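PDB 4LHP: FG41 Malonate Semialdehyde Decarboxylase from Coryneform bacterium, which is a trimeric enzyme of the tautomerase superfamily, each subunit built from two beta-alpha-beta units that share one mixed sheet backed by two helices. Local coordinates for residues A[4-9]-A[41-46]; A[17-22]-A[90-95]; A[22-27]-A[36-41]; A[67-72]-A[103-108]. One frame throughout, in Å; residues are numbered along the deposited sequence.

The four contacts cover the sheet and the helical layer of one subunit. Contacts 1 and 4 are the two parallel strand pairs, joined edge to edge through strands 2-8 and 66-73, which run antiparallel; Asp6 O lies 2.8 Å from Ile67 N at this seam. Contact 2 packs the two helices that cover the sheet, and contact 3 ties helix 13-31 to the start of strand 39-45. They share Ala22, and a salt bridge of 2.8 Å from Asp21 OD1 to Arg38 NH2 links them. A phosphate, probably from the crystallisation liquor, is hydrogen-bonded by Thr72 of contact 4 and lies about 3 Å from the side chain of Asp37 in contact 3; both side chains touch Pro1.

Contact 1: residues A[4-9]-A[41-46]; sequences RIDLTS and ILTAHD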
loop_
_atom_site.group_PDB
_atom_site.type_symbol
_atom_site.label_atom_id
_atom_site.label_comp_id
_atom_site.label_asym_id
_atom_site.label_seq_id
_atom_site.Cartn_x
_atom_site.Cartn_y
_atom_site.Cartn_z
ATOM N N ARG A 4 0.526 3.869 6.525
ATOM C CA ARG A 4 0.130 4.743 5.427
ATOM C C ARG A 4 -1.140 5.490 5.809
ATOM O O ARG A 4 -2.210 4.892 5.932
ATOM C CB ARG A 4 -0.099 3.946 4.141
ATOM C CG ARG A 4 1.110 3.158 3.681
ATOM C CD ARG A 4 0.937 2.630 2.266
ATOM N NE ARG A 4 2.188 2.089 1.739
ATOM C CZ ARG A 4 3.056 2.770 0.993
ATOM N NH1 ARG A 4 2.823 4.029 0.657
ATOM N NH2 ARG A 4 4.169 2.193 0.568
ATOM N N ILE A 5 -1.019 6.798 6.004
ATOM C CA ILE A 5 -2.169 7.627 6.344
ATOM C C ILE A 5 -2.588 8.467 5.146
ATOM O O ILE A 5 -1.879 9.390 4.745
ATOM C CB ILE A 5 -1.864 8.572 7.515
ATOM C CG1 ILE A 5 -1.309 7.783 8.702
ATOM C CG2 ILE A 5 -3.122 9.340 7.914
ATOM C CD1 ILE A 5 -0.810 8.653 9.835
ATOM N N ASP A 6 -3.740 8.136 4.573
ATOM C CA ASP A 6 -4.289 8.906 3.465
ATOM C C ASP A 6 -5.493 9.712 3.933
ATOM O O ASP A 6 -6.487 9.157 4.402
ATOM C CB ASP A 6 -4.683 7.986 2.308
ATOM C CG ASP A 6 -3.479 7.418 1.575
ATOM O OD1 ASP A 6 -3.132 7.947 0.499
ATOM O OD2 ASP A 6 -2.879 6.444 2.077
ATOM N N LEU A 7 -5.391 11.030 3.804
ATOM C CA LEU A 7 -6.448 11.929 4.236
ATOM C C LEU A 7 -6.655 12.993 3.163
ATOM O O LEU A 7 -6.218 12.815 2.028
ATOM C CB LEU A 7 -6.106 12.535 5.600
ATOM C CG LEU A 7 -4.638 12.894 5.830
ATOM C CD1 LEU A 7 -4.185 13.964 4.855
ATOM C CD2 LEU A 7 -4.417 13.341 7.266
ATOM N N THR A 8 -7.320 14.091 3.507
ATOM C CA THR A 8 -7.714 15.069 2.501
ATOM C C THR A 8 -7.092 16.448 2.714
ATOM O O THR A 8 -6.785 16.840 3.840
ATOM C CB THR A 8 -9.237 15.198 2.452
ATOM O OG1 THR A 8 -9.733 15.511 3.758
ATOM C CG2 THR A 8 -9.856 13.891 1.982
ATOM N N SER A 9 -6.927 17.182 1.618
ATOM C CA SER A 9 -6.176 18.434 1.622
ATOM C C SER A 9 -6.874 19.584 2.348
ATOM O O SER A 9 -6.236 20.585 2.675
ATOM C CB SER A 9 -5.837 18.853 0.186
ATOM O OG SER A 9 -6.981 18.837 -0.652
ATOM N N ILE A 41 3.694 7.437 6.297
ATOM C CA ILE A 41 3.624 8.188 5.053
ATOM C C ILE A 41 2.286 8.904 4.981
ATOM O O ILE A 41 1.232 8.270 4.988
ATOM C CB ILE A 41 3.775 7.279 3.824
ATOM C CG1 ILE A 41 5.121 6.553 3.867
ATOM C CG2 ILE A 41 3.655 8.102 2.545
ATOM C CD1 ILE A 41 5.265 5.464 2.830
ATOM N N LEU A 42 2.337 10.230 4.922
ATOM C CA LEU A 42 1.130 11.040 4.841
ATOM C C LEU A 42 0.875 11.493 3.415
ATOM O O LEU A 42 1.695 12.185 2.814
ATOM C CB LEU A 42 1.240 12.262 5.749
ATOM C CG LEU A 42 0.811 12.030 7.195
ATOM C CD1 LEU A 42 1.492 10.797 7.754
ATOM C CD2 LEU A 42 1.124 13.253 8.040
ATOM N N THR A 43 -0.272 11.095 2.880
ATOM C CA THR A 43 -0.687 11.537 1.562
ATOM C C THR A 43 -1.997 12.302 1.680
ATOM O O THR A 43 -3.032 11.731 2.022
ATOM C CB THR A 43 -0.886 10.355 0.599
ATOM O OG1 THR A 43 0.256 9.490 0.649
ATOM C CG2 THR A 43 -1.076 10.859 -0.822
ATOM N N ALA A 44 -1.943 13.601 1.412
ATOM C CA ALA A 44 -3.139 14.430 1.424
ATOM C C ALA A 44 -3.741 14.479 0.028
ATOM O O ALA A 44 -3.055 14.793 -0.946
ATOM C CB ALA A 44 -2.809 15.828 1.914
ATOM N N HIS A 45 -5.028 14.159 -0.062
ATOM C CA HIS A 45 -5.715 14.091 -1.342
ATOM C C HIS A 45 -6.799 15.147 -1.443
ATOM O O HIS A 45 -7.315 15.622 -0.435
ATOM C CB HIS A 45 -6.387 12.728 -1.513
ATOM C CG HIS A 45 -5.442 11.570 -1.467
ATOM N ND1 HIS A 45 -5.140 10.814 -2.576
ATOM C CD2 HIS A 45 -4.743 11.028 -0.441
ATOM C CE1 HIS A 45 -4.291 9.859 -2.239
ATOM N NE2 HIS A 45 -4.035 9.970 -0.948
ATOM N N ASP A 46 -7.145 15.505 -2.672
ATOM C CA ASP A 46 -8.414 16.158 -2.928
ATOM C C ASP A 46 -9.486 15.165 -2.488
ATOM O O ASP A 46 -9.408 13.985 -2.831
ATOM C CB ASP A 46 -8.555 16.478 -4.414
ATOM C CG ASP A 46 -9.838 17.214 -4.732
ATOM O OD1 ASP A 46 -10.907 16.565 -4.762
ATOM O OD2 ASP A 46 -9.778 18.442 -4.957
HETATM O O HOH W 1 -0.003 7.788 2.350
HETATM O O HOH W 2 -8.445 20.096 -2.503
#
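His45 NE2 donates to Asp6 OD1 over 2.6 Å, a short His-carboxylate hydrogen bond between neighbouring strands. The carboxylate oxygen offers its anti lone pair, the one turned away from OD2, and sits 18° out of the imidazole plane; the two flat groups are inclined by 42°. Because CG of His45 stands beside its own backbone N (chi1 -60°), the ring swings back along the sheet to Asp6 instead of staying level with its register partner, Thr8. Leu7 O lies at the ring edge, 3.4 Å from His45 CD2. The far ends of both residues are taken up by the third subunit: Asp6 OD2 by a salt bridge to Arg4 of that subunit, and His45 ND1 by a weak bond to its Leu42 O. A water lies within hydrogen-bonding reach of Asp6 OD2 and Ile41 O.

These residues belong to the parallel strands 2-8 and 39-45 of a beta-alpha-beta unit, whose helix 13-31 crosses between them. The ladder runs through Ile5 N to Ile41 O (2.9 Å), Thr43 N to Ile5 O, Leu7 N to Thr43 O and His45 N to Leu7 O, and Ser9 N closes its end on His45 O. Beneath the helix, Ile5 CD1 meets Leu42 CD1 at 3.8 Å, and Leu7 CD1 rests against Ala44 CB at 3.7 Å. On the subunit-interface face, the extended Arg4 chain brings NH1 within 3.6 Å of Ile41 CD1, the methyl lying over one face of the guanidinium, whose NH1 forms a salt bridge with Asp6 of the second subunit.

Contact 2: residues A[17-22]-A[90-95]; sequences RAIADA and ESLAPI
Helix 13-31 packs against the last part of helix 78-92 and the residues that follow it, with Ala22 facing Ile95 within the helical layer that covers one side of the sheet. Ile95 does most of the work across the gap. Its CG1 branch lies beside its own backbone N (chi1 -83°), which carries CD1 in among Ala18 and Ala22, while CG2 is turned the other way to reach Ile19 CG1 at 4.0 Å. The approach is tight: Ile95 CD1 comes to 3.4 Å from Ala22 CB, closer than carbon atoms usually pack, and to 3.5 Å from the backbone oxygen Ala18 O. Small alanines one turn apart thus form the shallow surface that receives the isoleucine tip.

A turn before Ile95, Ser91 OG touches Ala22 CB at 3.3 Å; it is hydrogen-bonded to Ile88 O in its own helix, and its bond to Ala22 O across the contact is weak. Deeper toward the sheet, Leu92 CD2 packs 3.9 Å from Ile19 CG2, the two side chains crossing at about a right angle, and the same methyl also reaches Ala22 CB. Ile19 continues inward onto Leu7 of strand 2-8, giving the apolar layering of helices on sheet found in the alpha/beta subunits of the tautomerase superfamily.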
loop_
_atom_site.group_PDB
_atom_site.type_symbol
_atom_site.label_atom_id
_atom_site.label_comp_id
_atom_site.label_asym_id
_atom_site.label_seq_id
_atom_site.Cartn_x
_atom_site.Cartn_y
_atom_site.Cartn_z
ATOM N N ARG A 17 -0.364 16.501 10.725
ATOM C CA ARG A 17 0.756 16.146 11.577
ATOM C C ARG A 17 0.255 15.702 12.951
ATOM O O ARG A 17 0.776 14.753 13.535
ATOM C CB ARG A 17 1.712 17.333 11.702
ATOM C CG ARG A 17 2.927 17.072 12.574
ATOM C CD ARG A 17 3.532 15.702 12.310
ATOM N NE ARG A 17 4.455 15.312 13.370
ATOM C CZ ARG A 17 5.771 15.166 13.232
ATOM N NH1 ARG A 17 6.368 15.361 12.061
ATOM N NH2 ARG A 17 6.496 14.811 14.280
ATOM N N ALA A 18 -0.766 16.386 13.458
ATOM C CA ALA A 18 -1.375 16.014 14.733
ATOM C C ALA A 18 -2.074 14.659 14.624
ATOM O O ALA A 18 -1.918 13.800 15.492
ATOM C CB ALA A 18 -2.353 17.084 15.187
ATOM N N ILE A 19 -2.848 14.473 13.558
ATOM C CA ILE A 19 -3.438 13.171 13.268
ATOM C C ILE A 19 -2.353 12.099 13.332
ATOM O O ILE A 19 -2.521 11.070 13.984
ATOM C CB ILE A 19 -4.103 13.143 11.869
ATOM C CG1 ILE A 19 -5.376 13.992 11.861
ATOM C CG2 ILE A 19 -4.435 11.713 11.461
ATOM C CD1 ILE A 19 -5.975 14.185 10.481
ATOM N N ALA A 20 -1.235 12.358 12.660
ATOM C CA ALA A 20 -0.135 11.402 12.602
ATOM C C ALA A 20 0.449 11.151 13.989
ATOM O O ALA A 20 0.795 10.020 14.331
ATOM C CB ALA A 20 0.943 11.902 11.651
ATOM N N ASP A 21 0.552 12.209 14.787
ATOM C CA ASP A 21 1.082 12.095 16.141
ATOM C C ASP A 21 0.183 11.213 16.999
ATOM O O ASP A 21 0.662 10.395 17.783
ATOM C CB ASP A 21 1.208 13.477 16.784
ATOM C CG ASP A 21 2.344 14.294 16.201
ATOM O OD1 ASP A 21 3.376 13.707 15.817
ATOM O OD2 ASP A 21 2.206 15.532 16.132
ATOM N N ALA A 22 -1.124 11.381 16.838
ATOM C CA ALA A 22 -2.093 10.667 17.656
ATOM C C ALA A 22 -2.102 9.179 17.329
ATOM O O ALA A 22 -2.236 8.339 18.219
ATOM C CB ALA A 22 -3.476 11.259 17.461
ATOM N N GLU A 90 -10.328 7.061 19.289
ATOM C CA GLU A 90 -10.598 7.888 20.457
ATOM C C GLU A 90 -9.603 9.044 20.561
ATOM O O GLU A 90 -9.946 10.123 21.053
ATOM C CB GLU A 90 -10.588 7.051 21.736
ATOM C CG GLU A 90 -11.755 6.114 21.851
ATOM C CD GLU A 90 -11.743 5.367 23.165
ATOM O OE1 GLU A 90 -11.028 5.812 24.093
ATOM O OE2 GLU A 90 -12.436 4.330 23.277
ATOM N N SER A 91 -8.379 8.821 20.090
ATOM C CA SER A 91 -7.343 9.850 20.153
ATOM C C SER A 91 -7.531 10.905 19.064
ATOM O O SER A 91 -7.037 12.027 19.181
ATOM C CB SER A 91 -5.943 9.228 20.045
ATOM O OG SER A 91 -5.569 8.957 18.703
ATOM N N LEU A 92 -8.241 10.534 18.004
ATOM C CA LEU A 92 -8.452 11.424 16.871
ATOM C C LEU A 92 -9.625 12.384 17.089
ATOM O O LEU A 92 -9.698 13.435 16.452
ATOM C CB LEU A 92 -8.698 10.612 15.597
ATOM C CG LEU A 92 -7.531 9.842 14.971
ATOM C CD1 LEU A 92 -7.968 9.259 13.631
ATOM C CD2 LEU A 92 -6.303 10.720 14.795
ATOM N N ALA A 93 -10.543 12.020 17.979
ATOM C CA ALA A 93 -11.747 12.821 18.203
ATOM C C ALA A 93 -11.431 14.267 18.605
ATOM O O ALA A 93 -11.869 15.206 17.938
ATOM C CB ALA A 93 -12.639 12.155 19.245
ATOM N N PRO A 94 -10.671 14.455 19.696
ATOM C CA PRO A 94 -10.345 15.816 20.137
ATOM C C PRO A 94 -9.553 16.597 19.093
ATOM O O PRO A 94 -9.566 17.829 19.098
ATOM C CB PRO A 94 -9.488 15.584 21.385
ATOM C CG PRO A 94 -8.949 14.207 21.227
ATOM C CD PRO A 94 -10.040 13.441 20.556
ATOM N N ILE A 95 -8.869 15.878 18.210
ATOM C CA ILE A 95 -8.041 16.497 17.182
ATOM C C ILE A 95 -8.882 17.050 16.035
ATOM O O ILE A 95 -8.426 17.914 15.285
ATOM C CB ILE A 95 -7.004 15.493 16.642
ATOM C CG1 ILE A 95 -5.788 15.461 17.569
ATOM C CG2 ILE A 95 -6.569 15.856 15.230
ATOM C CD1 ILE A 95 -4.853 14.312 17.310
#

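Contact 3: residues A[22-27]-A[36-41]; sequences AVHDAL and RDRFQI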
loop_
_atom_site.group_PDB
_atom_site.type_symbol
_atom_site.label_atom_id
_atom_site.label_comp_id
_atom_site.label_asym_id
_atom_site.label_seq_id
_atom_site.Cartn_x
_atom_site.Cartn_y
_atom_site.Cartn_z
ATOM N N ALA A 22 -1.124 11.381 16.838
ATOM C CA ALA A 22 -2.093 10.667 17.656
ATOM C C ALA A 22 -2.102 9.179 17.329
ATOM O O ALA A 22 -2.236 8.339 18.219
ATOM C CB ALA A 22 -3.476 11.259 17.461
ATOM N N VAL A 23 -1.966 8.851 16.049
ATOM C CA VAL A 23 -1.965 7.456 15.636
ATOM C C VAL A 23 -0.721 6.759 16.175
ATOM O O VAL A 23 -0.806 5.653 16.705
ATOM C CB VAL A 23 -2.046 7.307 14.107
ATOM C CG1 VAL A 23 -1.904 5.847 13.705
ATOM C CG2 VAL A 23 -3.365 7.867 13.597
ATOM N N HIS A 24 0.433 7.409 16.062
ATOM C CA HIS A 24 1.657 6.822 16.594
ATOM C C HIS A 24 1.535 6.584 18.094
ATOM O O HIS A 24 1.790 5.480 18.575
ATOM C CB HIS A 24 2.876 7.703 16.325
ATOM C CG HIS A 24 4.158 7.097 16.803
ATOM N ND1 HIS A 24 4.626 5.890 16.334
ATOM C CD2 HIS A 24 5.056 7.513 17.729
ATOM C CE1 HIS A 24 5.763 5.593 16.938
ATOM N NE2 HIS A 24 6.047 6.565 17.788
ATOM N N ASP A 25 1.150 7.621 18.833
ATOM C CA ASP A 25 1.039 7.520 20.285
ATOM C C ASP A 25 0.080 6.405 20.689
ATOM O O ASP A 25 0.313 5.701 21.672
ATOM C CB ASP A 25 0.584 8.850 20.893
ATOM C CG ASP A 25 1.649 9.928 20.807
ATOM O OD1 ASP A 25 2.820 9.594 20.523
ATOM O OD2 ASP A 25 1.316 11.111 21.034
ATOM N N ALA A 26 -0.996 6.241 19.926
ATOM C CA ALA A 26 -1.961 5.183 20.195
ATOM C C ALA A 26 -1.308 3.811 20.047
ATOM O O ALA A 26 -1.527 2.918 20.867
ATOM C CB ALA A 26 -3.161 5.305 19.264
ATOM N N LEU A 27 -0.500 3.650 19.005
ATOM C CA LEU A 27 0.167 2.378 18.747
ATOM C C LEU A 27 1.225 2.060 19.805
ATOM O O LEU A 27 1.397 0.905 20.186
ATOM C CB LEU A 27 0.800 2.374 17.353
ATOM C CG LEU A 27 -0.169 2.527 16.177
ATOM C CD1 LEU A 27 0.594 2.512 14.860
ATOM C CD2 LEU A 27 -1.237 1.443 16.193
ATOM N N ARG A 36 10.343 5.201 19.376
ATOM C CA ARG A 36 10.853 5.739 18.121
ATOM C C ARG A 36 10.631 4.785 16.954
ATOM O O ARG A 36 11.218 4.956 15.888
ATOM C CB ARG A 36 12.338 6.066 18.254
ATOM C CG ARG A 36 12.624 7.119 19.308
ATOM C CD ARG A 36 14.081 7.543 19.299
ATOM N NE ARG A 36 14.456 8.180 18.039
ATOM C CZ ARG A 36 14.036 9.381 17.648
ATOM N NH1 ARG A 36 13.216 10.091 18.412
ATOM N NH2 ARG A 36 14.434 9.874 16.484
ATOM N N ASP A 37 9.783 3.781 17.153
ATOM C CA ASP A 37 9.392 2.897 16.065
ATOM C C ASP A 37 8.295 3.587 15.264
ATOM O O ASP A 37 7.170 3.094 15.171
ATOM C CB ASP A 37 8.899 1.552 16.606
ATOM C CG ASP A 37 8.724 0.511 15.515
ATOM O OD1 ASP A 37 9.050 0.813 14.350
ATOM O OD2 ASP A 37 8.270 -0.612 15.822
ATOM N N ARG A 38 8.637 4.742 14.698
ATOM C CA ARG A 38 7.671 5.565 13.982
ATOM C C ARG A 38 7.992 5.605 12.497
ATOM O O ARG A 38 9.036 6.108 12.084
ATOM C CB ARG A 38 7.652 6.991 14.536
ATOM C CG ARG A 38 6.592 7.858 13.885
ATOM C CD ARG A 38 6.462 9.219 14.546
ATOM N NE ARG A 38 5.237 9.885 14.114
ATOM C CZ ARG A 38 4.788 11.037 14.599
ATOM N NH1 ARG A 38 5.460 11.680 15.543
ATOM N NH2 ARG A 38 3.658 11.548 14.133
ATOM N N PHE A 39 7.079 5.076 11.698
ATOM C CA PHE A 39 7.265 5.024 10.260
ATOM C C PHE A 39 5.931 5.259 9.581
ATOM O O PHE A 39 5.048 4.402 9.597
ATOM C CB PHE A 39 7.885 3.689 9.867
ATOM C CG PHE A 39 9.212 3.453 10.512
ATOM C CD1 PHE A 39 9.317 2.707 11.673
ATOM C CD2 PHE A 39 10.355 4.022 9.984
ATOM C CE1 PHE A 39 10.542 2.514 12.276
ATOM C CE2 PHE A 39 11.578 3.833 10.581
ATOM C CZ PHE A 39 11.674 3.079 11.729
ATOM N N GLN A 40 5.798 6.441 8.991
ATOM C CA GLN A 40 4.515 6.920 8.508
ATOM C C GLN A 40 4.664 7.640 7.180
ATOM O O GLN A 40 5.633 8.365 6.961
ATOM C CB GLN A 40 3.908 7.890 9.524
ATOM C CG GLN A 40 3.687 7.299 10.904
ATOM C CD GLN A 40 2.998 8.273 11.841
ATOM O OE1 GLN A 40 3.317 9.462 11.860
ATOM N NE2 GLN A 40 2.043 7.776 12.619
ATOM N N ILE A 41 3.694 7.437 6.297
ATOM C CA ILE A 41 3.624 8.188 5.053
ATOM C C ILE A 41 2.286 8.904 4.981
ATOM O O ILE A 41 1.232 8.270 4.988
ATOM C CB ILE A 41 3.775 7.279 3.824
ATOM C CG1 ILE A 41 5.121 6.553 3.867
ATOM C CG2 ILE A 41 3.655 8.102 2.545
ATOM C CD1 ILE A 41 5.265 5.464 2.830
#
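The backbones of helix 13-31, at 22-27, and of the run into strand 39-45 come nearest at His24 and Arg38, whose CA atoms are 6.7 Å apart, just after an inverse gamma turn centred on Asp37. The His24 ring lies against the aliphatic chain of Arg38. Arg38 CB sits over one ring face, 3.6 Å from the centroid and 23° off the normal, in a CH-pi contact displaced toward the rim. With CG anti to the backbone N (chi1 -176°), the extended arginine then runs across the ring and past His24 CB, its guanidinium plane practically parallel to the imidazole. At the ring edge Asp37 O approaches His24 CE1 at 3.4 Å, while His24 NE2 is bonded to Ala35 O.

Gln40 OE1 is gripped twice from one face of its amide, by Arg38 NE at 3.0 Å and Arg38 NH2 at 3.1 Å. NE stands well above the amide plane, yet the oxygen lies in the guanidinium plane. Arg38 NH2 also forms a salt bridge with Asp21, and Gln40 NE2 bonds to Ala20 O. These contacts join the helix of a beta-alpha-beta unit to the start of its second strand, 39-45.

Contact 4: residues A[67-72]-A[103-108]; sequences IIHVFT and FIAITE. With PO4 (phosphate ion), chain M.
Strands 67-72 and 103-108, paired from Ile67 with Phe103 to Thr72 with Glu108, lead toward a bound phosphate, probably from the crystallisation liquor, which may mark a pocket. Thr72 OG1, held anti to its backbone N (chi1 -164°), donates to phosphate O2 over 2.6 Å, and Gln73 N binds the same ion; Thr72 CG2 turns instead to Ile106 CG2, 4.1 Å away.

These are the two parallel strands of a beta-alpha-beta unit, 102-109 at the edge of the subunit's sheet; the connecting helix 78-92 crosses the face bearing Ile104 and Ile106, which both touch Phe85. The ladder includes Ile68 N to Phe103 O (2.7 Å), Val70 N to Ala105 O and a longer Thr72 N to Thr107 O at 3.3 Å. Ile104 and Ala105 pair antiparallel with a strand of the third subunit, so the sheet runs on across the interface.

On the other face, His69 NE2 and Thr107 OG1 form a nearly straight hydrogen bond of 2.7 Å (171°), with the hydroxyl in the ring plane. The imidazole is sandwiched: Phe71 CZ lies over the centre of one face and Ala105 CB over the other, nearer the rim. His69 ND1 bonds weakly to Arg4 of the third subunit.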
loop_
_atom_site.group_PDB
_atom_site.type_symbol
_atom_site.label_atom_id
_atom_site.label_comp_id
_atom_site.label_asym_id
_atom_site.label_seq_id
_atom_site.Cartn_x
_atom_site.Cartn_y
_atom_site.Cartn_z
ATOM N N ILE A 67 -7.956 7.544 6.233
ATOM C CA ILE A 67 -7.760 6.107 6.085
ATOM C C ILE A 67 -6.380 5.708 6.591
ATOM O O ILE A 67 -5.363 6.206 6.108
ATOM C CB ILE A 67 -7.932 5.680 4.614
ATOM C CG1 ILE A 67 -9.396 5.844 4.200
ATOM C CG2 ILE A 67 -7.484 4.239 4.411
ATOM C CD1 ILE A 67 -9.660 5.605 2.736
ATOM N N ILE A 68 -6.360 4.811 7.573
ATOM C CA ILE A 68 -5.122 4.357 8.196
ATOM C C ILE A 68 -4.848 2.911 7.817
ATOM O O ILE A 68 -5.592 2.013 8.203
ATOM C CB ILE A 68 -5.209 4.427 9.736
ATOM C CG1 ILE A 68 -5.714 5.800 10.185
ATOM C CG2 ILE A 68 -3.853 4.106 10.366
ATOM C CD1 ILE A 68 -4.857 6.939 9.706
ATOM N N HIS A 69 -3.780 2.687 7.061
ATOM C CA HIS A 69 -3.398 1.336 6.672
ATOM C C HIS A 69 -2.148 0.933 7.442
ATOM O O HIS A 69 -1.056 1.434 7.181
ATOM C CB HIS A 69 -3.159 1.253 5.163
ATOM C CG HIS A 69 -3.267 -0.136 4.612
ATOM N ND1 HIS A 69 -3.551 -0.395 3.288
ATOM C CD2 HIS A 69 -3.130 -1.344 5.209
ATOM C CE1 HIS A 69 -3.584 -1.701 3.094
ATOM N NE2 HIS A 69 -3.330 -2.299 4.243
ATOM N N VAL A 70 -2.324 0.034 8.404
ATOM C CA VAL A 70 -1.237 -0.389 9.273
ATOM C C VAL A 70 -0.558 -1.636 8.723
ATOM O O VAL A 70 -1.201 -2.664 8.511
ATOM C CB VAL A 70 -1.746 -0.674 10.697
ATOM C CG1 VAL A 70 -0.642 -1.271 11.556
ATOM C CG2 VAL A 70 -2.286 0.603 11.327
ATOM N N PHE A 71 0.743 -1.529 8.478
ATOM C CA PHE A 71 1.542 -2.664 8.037
ATOM C C PHE A 71 2.446 -3.101 9.181
ATOM O O PHE A 71 3.404 -2.412 9.523
ATOM C CB PHE A 71 2.367 -2.288 6.805
ATOM C CG PHE A 71 1.539 -2.060 5.571
ATOM C CD1 PHE A 71 1.011 -0.808 5.293
ATOM C CD2 PHE A 71 1.282 -3.099 4.692
ATOM C CE1 PHE A 71 0.246 -0.598 4.158
ATOM C CE2 PHE A 71 0.519 -2.894 3.555
ATOM C CZ PHE A 71 0.000 -1.642 3.290
ATOM N N THR A 72 2.138 -4.252 9.772
ATOM C CA THR A 72 2.782 -4.669 11.010
ATOM C C THR A 72 3.043 -6.173 11.027
ATOM O O THR A 72 2.450 -6.926 10.255
ATOM C CB THR A 72 1.903 -4.309 12.221
ATOM O OG1 THR A 72 2.676 -4.373 13.425
ATOM C CG2 THR A 72 0.717 -5.258 12.323
ATOM N N PHE A 103 -11.189 5.162 9.023
ATOM C CA PHE A 103 -11.206 3.827 8.445
ATOM C C PHE A 103 -9.810 3.239 8.602
ATOM O O PHE A 103 -8.825 3.849 8.185
ATOM C CB PHE A 103 -11.610 3.887 6.971
ATOM C CG PHE A 103 -11.631 2.548 6.290
ATOM C CD1 PHE A 103 -12.820 1.851 6.139
ATOM C CD2 PHE A 103 -10.464 1.988 5.797
ATOM C CE1 PHE A 103 -12.843 0.621 5.508
ATOM C CE2 PHE A 103 -10.481 0.756 5.166
ATOM C CZ PHE A 103 -11.673 0.072 5.025
ATOM N N ILE A 104 -9.727 2.065 9.217
ATOM C CA ILE A 104 -8.437 1.468 9.542
ATOM C C ILE A 104 -8.327 0.053 8.986
ATOM O O ILE A 104 -9.250 -0.750 9.121
ATOM C CB ILE A 104 -8.211 1.422 11.067
ATOM C CG1 ILE A 104 -8.434 2.806 11.681
ATOM C CG2 ILE A 104 -6.811 0.913 11.381
ATOM C CD1 ILE A 104 -8.356 2.829 13.189
ATOM N N ALA A 105 -7.192 -0.245 8.364
ATOM C CA ALA A 105 -6.940 -1.576 7.823
ATOM C C ALA A 105 -5.579 -2.081 8.282
ATOM O O ALA A 105 -4.631 -1.308 8.399
ATOM C CB ALA A 105 -7.003 -1.548 6.309
ATOM N N ILE A 106 -5.489 -3.382 8.539
ATOM C CA ILE A 106 -4.235 -3.999 8.953
ATOM C C ILE A 106 -3.798 -5.055 7.942
ATOM O O ILE A 106 -4.593 -5.895 7.526
ATOM C CB ILE A 106 -4.360 -4.651 10.347
ATOM C CG1 ILE A 106 -4.756 -3.599 11.389
ATOM C CG2 ILE A 106 -3.054 -5.330 10.737
ATOM C CD1 ILE A 106 -4.646 -4.075 12.827
ATOM N N THR A 107 -2.530 -5.000 7.545
ATOM C CA THR A 107 -1.963 -5.974 6.620
ATOM C C THR A 107 -0.654 -6.496 7.204
ATOM O O THR A 107 0.219 -5.717 7.583
ATOM C CB THR A 107 -1.711 -5.354 5.232
ATOM O OG1 THR A 107 -2.955 -4.925 4.663
ATOM C CG2 THR A 107 -1.057 -6.365 4.300
ATOM N N GLU A 108 -0.520 -7.817 7.272
ATOM C CA GLU A 108 0.542 -8.433 8.065
ATOM C C GLU A 108 1.701 -9.002 7.248
ATOM O O GLU A 108 1.567 -9.290 6.058
ATOM C CB GLU A 108 -0.051 -9.532 8.952
ATOM C CG GLU A 108 -0.972 -9.004 10.041
ATOM C CD GLU A 108 -1.550 -10.101 10.911
ATOM O OE1 GLU A 108 -1.834 -11.197 10.382
ATOM O OE2 GLU A 108 -1.715 -9.868 12.128
HETATM P P PO4 M . 5.879 -3.917 14.299
HETATM O O1 PO4 M . 7.094 -3.087 14.648
HETATM O O2 PO4 M . 4.625 -3.150 14.651
HETATM O O3 PO4 M . 5.883 -4.219 12.818
HETATM O O4 PO4 M . 5.910 -5.205 15.089
#